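Local coordinates for protein alcohol dehydrogenase (Escherichia coli, PDB 5VM2) that probably oxidises an alcohol group of a still unknown substrate with NAD or NADP, as a zinc-binding member of the medium-chain alcohol dehydrogenase family, at residues 1-6 with 126-131; 27-32 with 76-81; 169-174 with 230-235; 237-242 with 257-262. All coordinates share one frame; numbering follows the deposited sequence.

Contact 1 of 4, residues 1-6 with 126-131; sequences MKNSKA and THYLCH
The flat groups of H127 and Y128 are met at their edges by residues of segment 1-6. S4 OG lies near the plane of the imidazole, 3.2 Å from H127 CD2. The phenol ring of Y128 takes the carbonyl of K2 at its rim, with K2 O 3.4 Å from Y128 CE2, and the amide of N3 sits at the same ring's edge. That amide is the polar centre of the contact. With CG anti to the backbone N (chi1 -162°), it reaches across to the start of the other segment and crosses the T126 side chain at about a right angle. N3 OD1 accepts two weak bonds from successive backbone amides, H127 N and Y128 N. On its other branch N3 ND2 donates to Y128 O over 3.3 Å, the acceptor standing 31° out of the amide plane, and more weakly to T126 OG1. Bonds on both branches, mostly weak, would limit the rotation of the amide. T126 OG1 in turn donates to S4 O at a short 2.6 Å, approaching 33° out of the carbonyl plane; H127 N adds a weak bond to the same oxygen. Beside this hydroxyl runs the K5 chain, K5 CG being 3.7 Å from T126 OG1, before its amine turns away to a salt bridge with E60. S4 OG is hydrogen-bonded to Y321, whose ring also meets H127 edge-to-face. A single bridge, K5 with T126, joins the backbones here: strand 3-10, paired with 13-19 in its own hairpin, is thus tied to the entry of strand 128-132, which lies antiparallel to 28-37 in the catalytic-domain sheet.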
loop_
_atom_site.group_PDB
_atom_site.type_symbol
_atom_site.label_atom_id
_atom_site.label_comp_id
_atom_site.label_asym_id
_atom_site.label_seq_id
_atom_site.Cartn_x
_atom_site.Cartn_y
_atom_site.Cartn_z
ATOM N N MET A 1 -8.593 28.043 8.277
ATOM C CA MET A 1 -9.705 28.883 7.852
ATOM C C MET A 1 -10.012 28.671 6.370
ATOM O O MET A 1 -11.154 28.824 5.934
ATOM C CB MET A 1 -9.398 30.358 8.128
ATOM C CG MET A 1 -10.488 31.319 7.679
ATOM S SD MET A 1 -9.902 33.015 7.520
ATOM C CE MET A 1 -11.349 33.811 6.827
ATOM N N LYS A 2 -8.972 28.311 5.624
ATOM C CA LYS A 2 -9.081 28.056 4.199
ATOM C C LYS A 2 -8.489 26.692 3.867
ATOM O O LYS A 2 -7.738 26.115 4.655
ATOM C CB LYS A 2 -8.368 29.149 3.401
ATOM C CG LYS A 2 -8.337 28.904 1.901
ATOM C CD LYS A 2 -6.945 29.128 1.334
ATOM C CE LYS A 2 -6.936 28.986 -0.180
ATOM N NZ LYS A 2 -5.679 28.357 -0.671
ATOM N N ASN A 3 -8.836 26.186 2.691
ATOM C CA ASN A 3 -8.370 24.896 2.214
ATOM C C ASN A 3 -7.759 25.040 0.824
ATOM O O ASN A 3 -7.904 26.065 0.153
ATOM C CB ASN A 3 -9.531 23.890 2.189
ATOM C CG ASN A 3 -9.066 22.454 2.120
ATOM O OD1 ASN A 3 -7.904 22.151 2.384
ATOM N ND2 ASN A 3 -9.977 21.557 1.767
ATOM N N SER A 4 -7.055 23.992 0.405
ATOM C CA SER A 4 -6.551 23.875 -0.954
ATOM C C SER A 4 -6.377 22.396 -1.263
ATOM O O SER A 4 -6.367 21.554 -0.363
ATOM C CB SER A 4 -5.229 24.631 -1.143
ATOM O OG SER A 4 -4.141 23.917 -0.579
ATOM N N LYS A 5 -6.266 22.080 -2.551
ATOM C CA LYS A 5 -5.999 20.715 -2.978
ATOM C C LYS A 5 -4.994 20.729 -4.115
ATOM O O LYS A 5 -4.957 21.663 -4.921
ATOM C CB LYS A 5 -7.260 19.970 -3.457
ATOM C CG LYS A 5 -8.561 20.368 -2.802
ATOM C CD LYS A 5 -9.762 19.757 -3.529
ATOM C CE LYS A 5 -10.041 20.444 -4.859
ATOM N NZ LYS A 5 -11.336 20.013 -5.466
ATOM N N ALA A 6 -4.186 19.676 -4.176
ATOM C CA ALA A 6 -3.316 19.425 -5.316
ATOM C C ALA A 6 -4.096 18.629 -6.355
ATOM O O ALA A 6 -4.621 17.550 -6.055
ATOM C CB ALA A 6 -2.058 18.672 -4.890
ATOM N N THR A 126 -4.622 17.498 0.351
ATOM C CA THR A 126 -5.423 18.667 0.684
ATOM C C THR A 126 -5.191 18.960 2.157
ATOM O O THR A 126 -4.702 18.106 2.900
ATOM C CB THR A 126 -6.914 18.441 0.392
ATOM O OG1 THR A 126 -7.669 19.614 0.739
ATOM C CG2 THR A 126 -7.435 17.253 1.180
ATOM N N HIS A 127 -5.524 20.183 2.572
ATOM C CA HIS A 127 -5.333 20.533 3.975
ATOM C C HIS A 127 -6.414 19.931 4.862
ATOM O O HIS A 127 -6.135 19.577 6.013
ATOM C CB HIS A 127 -5.297 22.054 4.152
ATOM C CG HIS A 127 -4.030 22.688 3.670
ATOM N ND1 HIS A 127 -2.824 22.529 4.318
ATOM C CD2 HIS A 127 -3.781 23.487 2.605
ATOM C CE1 HIS A 127 -1.885 23.197 3.671
ATOM N NE2 HIS A 127 -2.440 23.788 2.628
ATOM N N TYR A 128 -7.634 19.791 4.347
ATOM C CA TYR A 128 -8.774 19.340 5.130
ATOM C C TYR A 128 -9.594 18.353 4.315
ATOM O O TYR A 128 -9.875 18.596 3.138
ATOM C CB TYR A 128 -9.666 20.518 5.551
ATOM C CG TYR A 128 -9.004 21.491 6.499
ATOM C CD1 TYR A 128 -9.044 21.285 7.872
ATOM C CD2 TYR A 128 -8.333 22.609 6.023
ATOM C CE1 TYR A 128 -8.434 22.171 8.747
ATOM C CE2 TYR A 128 -7.718 23.501 6.892
ATOM C CZ TYR A 128 -7.774 23.275 8.252
ATOM O OH TYR A 128 -7.168 24.153 9.123
ATOM N N LEU A 129 -9.985 17.250 4.949
ATOM C CA LEU A 129 -10.871 16.287 4.309
ATOM C C LEU A 129 -11.765 15.643 5.360
ATOM O O LEU A 129 -11.470 15.666 6.558
ATOM C CB LEU A 129 -10.086 15.218 3.530
ATOM C CG LEU A 129 -9.137 14.241 4.233
ATOM C CD1 LEU A 129 -9.872 13.045 4.838
ATOM C CD2 LEU A 129 -8.080 13.751 3.255
ATOM N N CYS A 130 -12.862 15.057 4.889
ATOM C CA CYS A 130 -13.815 14.361 5.739
ATOM C C CYS A 130 -13.780 12.870 5.437
ATOM O O CYS A 130 -13.599 12.465 4.285
ATOM C CB CYS A 130 -15.230 14.902 5.539
ATOM S SG CYS A 130 -15.416 16.622 6.046
ATOM N N HIS A 131 -13.956 12.057 6.478
ATOM C CA HIS A 131 -13.926 10.614 6.321
ATOM C C HIS A 131 -14.912 9.997 7.298
ATOM O O HIS A 131 -15.084 10.525 8.406
ATOM C CB HIS A 131 -12.524 10.039 6.558
ATOM C CG HIS A 131 -12.284 8.736 5.863
ATOM N ND1 HIS A 131 -12.407 8.589 4.497
ATOM C CD2 HIS A 131 -11.943 7.517 6.343
ATOM C CE1 HIS A 131 -12.147 7.337 4.166
ATOM N NE2 HIS A 131 -11.860 6.665 5.268
#

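Contact 2 of 4, residues 27-32 with 76-81; sequences DEVLIK and SRVRKF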
loop_
_atom_site.group_PDB
_atom_site.type_symbol
_atom_site.label_atom_id
_atom_site.label_comp_id
_atom_site.label_asym_id
_atom_site.label_seq_id
_atom_site.Cartn_x
_atom_site.Cartn_y
_atom_site.Cartn_z
ATOM N N ASP A 27 -21.842 11.309 10.577
ATOM C CA ASP A 27 -21.057 10.142 10.955
ATOM C C ASP A 27 -19.590 10.270 10.561
ATOM O O ASP A 27 -18.866 9.269 10.573
ATOM C CB ASP A 27 -21.654 8.872 10.340
ATOM C CG ASP A 27 -21.465 8.806 8.836
ATOM O OD1 ASP A 27 -21.683 9.835 8.164
ATOM O OD2 ASP A 27 -21.099 7.726 8.323
ATOM N N GLU A 28 -19.130 11.474 10.236
ATOM C CA GLU A 28 -17.792 11.688 9.712
ATOM C C GLU A 28 -16.948 12.522 10.667
ATOM O O GLU A 28 -17.459 13.234 11.537
ATOM C CB GLU A 28 -17.848 12.377 8.344
ATOM C CG GLU A 28 -18.674 11.629 7.311
ATOM C CD GLU A 28 -18.684 12.315 5.956
ATOM O OE1 GLU A 28 -18.851 11.613 4.937
ATOM O OE2 GLU A 28 -18.539 13.555 5.909
ATOM N N VAL A 29 -15.634 12.414 10.489
ATOM C CA VAL A 29 -14.670 13.284 11.144
ATOM C C VAL A 29 -14.135 14.254 10.103
ATOM O O VAL A 29 -14.083 13.949 8.906
ATOM C CB VAL A 29 -13.508 12.496 11.794
ATOM C CG1 VAL A 29 -14.023 11.589 12.901
ATOM C CG2 VAL A 29 -12.757 11.691 10.744
ATOM N N LEU A 30 -13.748 15.438 10.563
ATOM C CA LEU A 30 -13.000 16.389 9.753
ATOM C C LEU A 30 -11.572 16.417 10.273
ATOM O O LEU A 30 -11.339 16.760 11.438
ATOM C CB LEU A 30 -13.621 17.785 9.803
ATOM C CG LEU A 30 -12.784 18.879 9.128
ATOM C CD1 LEU A 30 -12.981 18.866 7.617
ATOM C CD2 LEU A 30 -13.099 20.254 9.708
ATOM N N ILE A 31 -10.620 16.059 9.418
ATOM C CA ILE A 31 -9.211 15.866 9.726
ATOM C C ILE A 31 -8.387 16.953 9.051
ATOM O O ILE A 31 -8.706 17.402 7.945
ATOM C CB ILE A 31 -8.727 14.461 9.305
ATOM C CG1 ILE A 31 -8.722 14.314 7.784
ATOM C CG2 ILE A 31 -9.607 13.381 9.932
ATOM C CD1 ILE A 31 -7.593 15.050 7.112
ATOM N N LYS A 32 -7.373 17.486 9.720
ATOM C CA LYS A 32 -6.355 18.300 9.071
ATOM C C LYS A 32 -5.233 17.366 8.631
ATOM O O LYS A 32 -4.535 16.792 9.473
ATOM C CB LYS A 32 -5.844 19.381 10.018
ATOM C CG LYS A 32 -4.994 20.449 9.357
ATOM C CD LYS A 32 -4.706 21.591 10.321
ATOM C CE LYS A 32 -4.191 22.819 9.589
ATOM N NZ LYS A 32 -2.911 22.542 8.880
ATOM N N SER A 76 -22.325 15.143 14.089
ATOM C CA SER A 76 -23.142 15.169 15.298
ATOM C C SER A 76 -23.368 13.795 15.919
ATOM O O SER A 76 -23.794 13.729 17.076
ATOM C CB SER A 76 -24.490 15.825 14.999
ATOM O OG SER A 76 -25.247 15.050 14.088
ATOM N N ARG A 77 -23.104 12.704 15.202
ATOM C CA ARG A 77 -23.293 11.370 15.757
ATOM C C ARG A 77 -21.980 10.625 15.957
ATOM O O ARG A 77 -21.996 9.414 16.206
ATOM C CB ARG A 77 -24.235 10.548 14.873
ATOM C CG ARG A 77 -25.157 9.621 15.660
ATOM C CD ARG A 77 -26.110 8.850 14.755
ATOM N NE ARG A 77 -25.405 8.138 13.693
ATOM C CZ ARG A 77 -24.853 6.938 13.835
ATOM N NH1 ARG A 77 -24.920 6.307 14.999
ATOM N NH2 ARG A 77 -24.230 6.367 12.813
ATOM N N VAL A 78 -20.848 11.314 15.863
ATOM C CA VAL A 78 -19.540 10.693 16.052
ATOM C C VAL A 78 -19.200 10.714 17.536
ATOM O O VAL A 78 -19.177 11.779 18.163
ATOM C CB VAL A 78 -18.456 11.407 15.233
ATOM C CG1 VAL A 78 -17.071 10.930 15.659
ATOM C CG2 VAL A 78 -18.672 11.169 13.752
ATOM N N ARG A 79 -18.934 9.534 18.097
ATOM C CA ARG A 79 -18.503 9.394 19.481
ATOM C C ARG A 79 -17.095 8.846 19.626
ATOM O O ARG A 79 -16.441 9.117 20.637
ATOM C CB ARG A 79 -19.466 8.481 20.251
ATOM C CG ARG A 79 -20.865 9.052 20.415
ATOM C CD ARG A 79 -20.875 10.250 21.355
ATOM N NE ARG A 79 -21.146 11.499 20.656
ATOM C CZ ARG A 79 -22.361 11.998 20.480
ATOM N NH1 ARG A 79 -23.420 11.354 20.944
ATOM N NH2 ARG A 79 -22.514 13.136 19.826
ATOM N N LYS A 80 -16.616 8.081 18.641
ATOM C CA LYS A 80 -15.294 7.470 18.735
ATOM C C LYS A 80 -14.183 8.512 18.778
ATOM O O LYS A 80 -13.118 8.254 19.347
ATOM C CB LYS A 80 -15.067 6.522 17.554
ATOM C CG LYS A 80 -15.779 5.181 17.663
ATOM C CD LYS A 80 -15.827 4.454 16.320
ATOM C CE LYS A 80 -14.435 4.088 15.818
ATOM N NZ LYS A 80 -14.481 3.353 14.516
ATOM N N PHE A 81 -14.404 9.682 18.187
ATOM C CA PHE A 81 -13.344 10.654 17.987
ATOM C C PHE A 81 -13.778 12.018 18.510
ATOM O O PHE A 81 -14.968 12.297 18.677
ATOM C CB PHE A 81 -12.954 10.733 16.504
ATOM C CG PHE A 81 -12.491 9.418 15.935
ATOM C CD1 PHE A 81 -11.193 8.974 16.148
ATOM C CD2 PHE A 81 -13.356 8.613 15.215
ATOM C CE1 PHE A 81 -10.766 7.761 15.636
ATOM C CE2 PHE A 81 -12.934 7.395 14.701
ATOM C CZ PHE A 81 -11.640 6.968 14.913
#
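V78 and F81, in the loop that follows strand 67-74, fold over D27 and the first residues of strand 28-37, in the GroES-like domain of this alcohol dehydrogenase family. Apolar side-chain contacts come first. V29 points toward the loop and meets both of its buried side chains with one methyl, CG1, placed beside the backbone N by chi1 of -63°. V29 CG1 is 3.8 Å from F81 CD2 and nearly as close to F81 CB, and comes to the phenylalanine ring obliquely. V29 CG1 is also 4.2 Å from V78 CG1, so the three side chains form a small apolar cluster, extended by T136 of strand 136-138, which touches both V29 and F81. Methyl-to-backbone contacts form the second group. V78 turns its two branches to different tasks: CG1 goes to the V29 side chain, whereas V78 CG2 lies against the main chain, 3.4 Å from D27 C. Charged groups contribute at longer range at the rim. D27 OD2 and R77 NH2 are 5.6 Å apart, too far for a salt bridge, although their opposite charges may attract weakly. E28 leaves the strand away from the loop, and its OE2 accepts a bond from K25 N. No hydrogen bond crosses between the segments; backbone bonds tie the strand to its neighbours instead, E28 to G75 just before the loop, V29 to H131 and L30 to V72 and A73. Between the two segments, the loop meets the start of the strand through its side chains, the closest approach being V78 CG2 to E28 O at 3.3 Å.

Contact 3 of 4, residues 169-174 with 230-235; sequences GKKIII and QQFTED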
loop_
_atom_site.group_PDB
_atom_site.type_symbol
_atom_site.label_atom_id
_atom_site.label_comp_id
_atom_site.label_asym_id
_atom_site.label_seq_id
_atom_site.Cartn_x
_atom_site.Cartn_y
_atom_site.Cartn_z
ATOM N N GLY A 169 7.562 -22.324 9.965
ATOM C CA GLY A 169 7.732 -23.537 9.200
ATOM C C GLY A 169 7.405 -23.415 7.727
ATOM O O GLY A 169 7.555 -24.403 6.991
ATOM N N LYS A 170 6.955 -22.251 7.273
ATOM C CA LYS A 170 6.700 -22.007 5.860
ATOM C C LYS A 170 7.841 -21.173 5.293
ATOM O O LYS A 170 8.106 -20.066 5.775
ATOM C CB LYS A 170 5.356 -21.311 5.658
ATOM C CG LYS A 170 4.193 -22.189 6.090
ATOM C CD LYS A 170 2.847 -21.642 5.666
ATOM C CE LYS A 170 1.770 -22.714 5.834
ATOM N NZ LYS A 170 0.390 -22.167 5.712
ATOM N N LYS A 171 8.531 -21.718 4.296
ATOM C CA LYS A 171 9.613 -20.993 3.646
ATOM C C LYS A 171 9.015 -20.045 2.622
ATOM O O LYS A 171 8.160 -20.444 1.828
ATOM C CB LYS A 171 10.589 -21.953 2.972
ATOM C CG LYS A 171 11.305 -22.874 3.931
ATOM C CD LYS A 171 12.437 -23.612 3.236
ATOM C CE LYS A 171 13.532 -22.654 2.808
ATOM N NZ LYS A 171 14.334 -22.155 3.961
ATOM N N ILE A 172 9.473 -18.796 2.629
ATOM C CA ILE A 172 8.829 -17.727 1.877
ATOM C C ILE A 172 9.842 -17.074 0.944
ATOM O O ILE A 172 10.996 -16.834 1.323
ATOM C CB ILE A 172 8.195 -16.698 2.834
ATOM C CG1 ILE A 172 7.065 -17.372 3.622
ATOM C CG2 ILE A 172 7.667 -15.482 2.078
ATOM C CD1 ILE A 172 6.228 -16.429 4.417
ATOM N N ILE A 173 9.407 -16.812 -0.287
ATOM C CA ILE A 173 10.159 -16.031 -1.260
ATOM C C ILE A 173 9.317 -14.818 -1.616
ATOM O O ILE A 173 8.152 -14.959 -2.003
ATOM C CB ILE A 173 10.492 -16.838 -2.522
ATOM C CG1 ILE A 173 11.397 -18.024 -2.186
ATOM C CG2 ILE A 173 11.156 -15.935 -3.551
ATOM C CD1 ILE A 173 11.638 -18.952 -3.358
ATOM N N ILE A 174 9.900 -13.635 -1.483
ATOM C CA ILE A 174 9.248 -12.389 -1.852
ATOM C C ILE A 174 9.970 -11.827 -3.069
ATOM O O ILE A 174 11.161 -11.495 -3.000
ATOM C CB ILE A 174 9.251 -11.393 -0.686
ATOM C CG1 ILE A 174 8.387 -11.952 0.452
ATOM C CG2 ILE A 174 8.744 -10.034 -1.141
ATOM C CD1 ILE A 174 8.431 -11.141 1.691
ATOM N N GLN A 230 16.309 -22.200 -5.473
ATOM C CA GLN A 230 16.321 -23.649 -5.315
ATOM C C GLN A 230 17.309 -24.076 -4.236
ATOM O O GLN A 230 17.044 -25.014 -3.475
ATOM C CB GLN A 230 16.648 -24.321 -6.649
ATOM C CG GLN A 230 15.480 -24.350 -7.627
ATOM C CD GLN A 230 14.260 -25.041 -7.049
ATOM O OE1 GLN A 230 13.359 -24.391 -6.515
ATOM N NE2 GLN A 230 14.224 -26.365 -7.151
ATOM N N GLN A 231 18.459 -23.403 -4.160
ATOM C CA GLN A 231 19.364 -23.625 -3.037
ATOM C C GLN A 231 18.689 -23.251 -1.723
ATOM O O GLN A 231 18.735 -24.008 -0.746
ATOM C CB GLN A 231 20.648 -22.820 -3.230
ATOM C CG GLN A 231 21.575 -22.849 -2.026
ATOM C CD GLN A 231 22.729 -21.874 -2.153
ATOM O OE1 GLN A 231 23.080 -21.448 -3.254
ATOM N NE2 GLN A 231 23.324 -21.512 -1.022
ATOM N N PHE A 232 18.043 -22.082 -1.692
ATOM C CA PHE A 232 17.380 -21.612 -0.479
ATOM C C PHE A 232 16.344 -22.614 0.017
ATOM O O PHE A 232 16.220 -22.843 1.227
ATOM C CB PHE A 232 16.749 -20.245 -0.753
ATOM C CG PHE A 232 15.786 -19.777 0.303
ATOM C CD1 PHE A 232 14.441 -19.606 0.003
ATOM C CD2 PHE A 232 16.222 -19.478 1.582
ATOM C CE1 PHE A 232 13.546 -19.166 0.969
ATOM C CE2 PHE A 232 15.336 -19.035 2.553
ATOM C CZ PHE A 232 14.002 -18.875 2.250
ATOM N N THR A 233 15.604 -23.241 -0.900
ATOM C CA THR A 233 14.541 -24.174 -0.545
ATOM C C THR A 233 14.960 -25.630 -0.691
ATOM O O THR A 233 14.098 -26.517 -0.666
ATOM C CB THR A 233 13.293 -23.910 -1.393
ATOM O OG1 THR A 233 13.580 -24.176 -2.773
ATOM C CG2 THR A 233 12.835 -22.466 -1.241
ATOM N N GLU A 234 16.258 -25.899 -0.845
ATOM C CA GLU A 234 16.770 -27.264 -0.946
ATOM C C GLU A 234 16.091 -28.029 -2.079
ATOM O O GLU A 234 15.721 -29.194 -1.929
ATOM C CB GLU A 234 16.617 -28.007 0.382
ATOM C CG GLU A 234 17.595 -27.553 1.449
ATOM C CD GLU A 234 16.951 -27.439 2.812
ATOM O OE1 GLU A 234 16.513 -26.325 3.170
ATOM O OE2 GLU A 234 16.885 -28.462 3.525
ATOM N N ASP A 235 15.909 -27.357 -3.215
ATOM C CA ASP A 235 15.306 -27.913 -4.423
ATOM C C ASP A 235 13.855 -28.329 -4.224
ATOM O O ASP A 235 13.297 -29.041 -5.069
ATOM C CB ASP A 235 16.121 -29.095 -4.958
ATOM C CG ASP A 235 17.592 -28.767 -5.081
ATOM O OD1 ASP A 235 17.921 -27.723 -5.680
ATOM O OD2 ASP A 235 18.419 -29.551 -4.571
#
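K171 and F232 come from opposite directions and meet over a ring face in the Rossmann-type nucleotide-binding fold, where the end of helix 225-232 packs beside strand 171-175. The lysine chain is bent twice (chi3 66°, chi4 73°), which folds its end back over the phenyl. K171 CE stands over the centre of the ring in a CH-pi contact, 3.9 Å from the F232 centroid. The ammonium is displaced from the centre but remains over the face: K171 NZ is also 3.9 Å from the F232 centroid, 27° off the normal, a cation-pi contact. F232 holds its ring toward the strand with CG anti to the backbone N. I173 slides past it in the opposite direction, and I173 CG1 meets F232 CE1 obliquely at 4.0 Å. T233 CG2 lies 4.1 Å from K171 CE, while the threonine hydroxyl is bonded to G237 N and C229 O. The ammonium has a weak, long ion pair with E195, and E234 OE1 stands 4.8 Å from K171 NZ, not in contact. A Schellman motif ends the helix, with E234, at positive phi, as its C-prime residue: E234 N bonds to Q231 O, and D235 N to Q230 O at 2.6 Å.

Contact 4 of 4, residues 237-242 with 257-262; sequences GADIVF and LVMRGG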
loop_
_atom_site.group_PDB
_atom_site.type_symbol
_atom_site.label_atom_id
_atom_site.label_comp_id
_atom_site.label_asym_id
_atom_site.label_seq_id
_atom_site.Cartn_x
_atom_site.Cartn_y
_atom_site.Cartn_z
ATOM N N GLY A 237 11.345 -25.925 -3.517
ATOM C CA GLY A 237 10.460 -24.801 -3.733
ATOM C C GLY A 237 9.963 -24.217 -2.422
ATOM O O GLY A 237 10.013 -24.842 -1.365
ATOM N N ALA A 238 9.475 -22.985 -2.497
ATOM C CA ALA A 238 8.984 -22.295 -1.313
ATOM C C ALA A 238 7.517 -22.622 -1.050
ATOM O O ALA A 238 6.740 -22.872 -1.975
ATOM C CB ALA A 238 9.161 -20.782 -1.465
ATOM N N ASP A 239 7.144 -22.618 0.235
ATOM C CA ASP A 239 5.738 -22.778 0.605
ATOM C C ASP A 239 4.877 -21.671 0.004
ATOM O O ASP A 239 3.760 -21.922 -0.467
ATOM C CB ASP A 239 5.587 -22.777 2.126
ATOM C CG ASP A 239 6.234 -23.977 2.776
ATOM O OD1 ASP A 239 7.469 -23.962 2.957
ATOM O OD2 ASP A 239 5.499 -24.931 3.103
ATOM N N ILE A 240 5.366 -20.436 0.038
ATOM C CA ILE A 240 4.619 -19.280 -0.442
ATOM C C ILE A 240 5.573 -18.407 -1.235
ATOM O O ILE A 240 6.678 -18.120 -0.769
ATOM C CB ILE A 240 4.002 -18.466 0.714
ATOM C CG1 ILE A 240 3.112 -19.341 1.607
ATOM C CG2 ILE A 240 3.222 -17.294 0.164
ATOM C CD1 ILE A 240 2.933 -18.787 3.017
ATOM N N VAL A 241 5.159 -17.994 -2.428
ATOM C CA VAL A 241 5.891 -17.005 -3.207
ATOM C C VAL A 241 4.994 -15.788 -3.344
ATOM O O VAL A 241 3.862 -15.896 -3.839
ATOM C CB VAL A 241 6.300 -17.532 -4.589
ATOM C CG1 VAL A 241 7.115 -16.470 -5.327
ATOM C CG2 VAL A 241 7.093 -18.825 -4.463
ATOM N N PHE A 242 5.488 -14.643 -2.895
ATOM C CA PHE A 242 4.802 -13.374 -3.071
ATOM C C PHE A 242 5.402 -12.657 -4.271
ATOM O O PHE A 242 6.624 -12.491 -4.354
ATOM C CB PHE A 242 4.933 -12.493 -1.828
ATOM C CG PHE A 242 4.232 -13.032 -0.623
ATOM C CD1 PHE A 242 4.898 -13.872 0.262
ATOM C CD2 PHE A 242 2.913 -12.704 -0.372
ATOM C CE1 PHE A 242 4.254 -14.372 1.389
ATOM C CE2 PHE A 242 2.260 -13.203 0.745
ATOM C CZ PHE A 242 2.934 -14.038 1.628
ATOM N N LEU A 257 9.383 -21.347 -8.668
ATOM C CA LEU A 257 9.914 -21.107 -7.333
ATOM C C LEU A 257 9.089 -21.722 -6.212
ATOM O O LEU A 257 9.586 -21.805 -5.081
ATOM C CB LEU A 257 10.031 -19.596 -7.076
ATOM C CG LEU A 257 10.877 -18.800 -8.073
ATOM C CD1 LEU A 257 10.863 -17.327 -7.713
ATOM C CD2 LEU A 257 12.296 -19.328 -8.101
ATOM N N VAL A 258 7.858 -22.146 -6.491
ATOM C CA VAL A 258 6.914 -22.600 -5.473
ATOM C C VAL A 258 6.948 -24.120 -5.403
ATOM O O VAL A 258 7.179 -24.812 -6.406
ATOM C CB VAL A 258 5.488 -22.082 -5.782
ATOM C CG1 VAL A 258 4.970 -22.686 -7.074
ATOM C CG2 VAL A 258 4.519 -22.364 -4.629
ATOM N N MET A 259 6.715 -24.650 -4.206
ATOM C CA MET A 259 6.644 -26.089 -4.021
ATOM C C MET A 259 5.271 -26.618 -4.429
ATOM O O MET A 259 4.281 -25.880 -4.487
ATOM C CB MET A 259 6.906 -26.460 -2.562
ATOM C CG MET A 259 5.702 -26.254 -1.662
ATOM S SD MET A 259 6.010 -26.684 0.065
ATOM C CE MET A 259 7.426 -27.762 -0.068
ATOM N N ARG A 260 5.214 -27.922 -4.691
ATOM C CA ARG A 260 3.928 -28.563 -4.927
ATOM C C ARG A 260 3.004 -28.321 -3.739
ATOM O O ARG A 260 3.438 -28.308 -2.583
ATOM C CB ARG A 260 4.117 -30.059 -5.170
ATOM C CG ARG A 260 4.813 -30.787 -4.035
ATOM C CD ARG A 260 5.104 -32.227 -4.414
ATOM N NE ARG A 260 5.970 -32.320 -5.585
ATOM C CZ ARG A 260 6.079 -33.401 -6.348
ATOM N NH1 ARG A 260 5.368 -34.486 -6.071
ATOM N NH2 ARG A 260 6.893 -33.397 -7.394
ATOM N N GLY A 261 1.727 -28.094 -4.028
ATOM C CA GLY A 261 0.781 -27.758 -2.988
ATOM C C GLY A 261 0.944 -26.383 -2.380
ATOM O O GLY A 261 0.190 -26.046 -1.460
ATOM N N GLY A 262 1.886 -25.574 -2.867
ATOM C CA GLY A 262 2.157 -24.268 -2.303
ATOM C C GLY A 262 1.263 -23.176 -2.863
ATOM O O GLY A 262 0.280 -23.423 -3.566
#
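A238, at the start of strand 238-243 in the Rossmann-type sheet, makes a parallel bridge to V258 on the short strand 258-259, which a turn separates from sheet strand 262-267. The tight part is the backbone. A238 N donates almost straight (172°) to L257 O, in the carbonyl plane, at 2.8 Å; on the other side of V258, M259 N donates to A238 O at 2.9 Å, approaching 33° out of the carbonyl plane. G237 lies directly against the backbone of 257-259, with no side chain between the two: G237 CA is 3.4 Å from L257 O. G262 is similarly pressed, with its CA close to D239 O. Buried side chains thicken this half: V241 points toward the partner and sets V241 CG2 3.9 Å from V258 CB, crossing at a slant, and reaches L257 CB with the same methyl. The partly exposed side is looser. M259 and D239 lie side by side and point the same way, in contact through sulfur and carboxylate, while the other oxygen, D239 OD1, accepts a bond from K171 N. The type II turn from M259 to G262 carries R260 and G261 into solvent and is closed by G262 N to M259 O. M259 puts CG between its backbone N and carbonyl carbon (chi1 79°), which lays the chain along A238 and brings M259 SD to 3.5 Å from D239 OD2.

The four contacts fall into two pairs on opposite sides of the chain's centre. Contacts 1 and 2 have centres 16 Å apart. Segments 126-131 and 27-32 share the catalytic-domain sheet on neighbouring strands, with a probable bond from I31 N to L129 O, whereas segment 1-6 belongs to a separate two-stranded sheet; in sequence, contact 2 lies within the span of contact 1. Contacts 3 and 4 follow later, 8 Å apart between centres, and meet through adjacent strands 171-175 and 238-243 of the parallel sheet, the latter strand following helix 225-232. The pairs are about 45 to 47 Å apart between centres: one lies in each of the two domains expected for this family, GroES-like and nucleotide-binding.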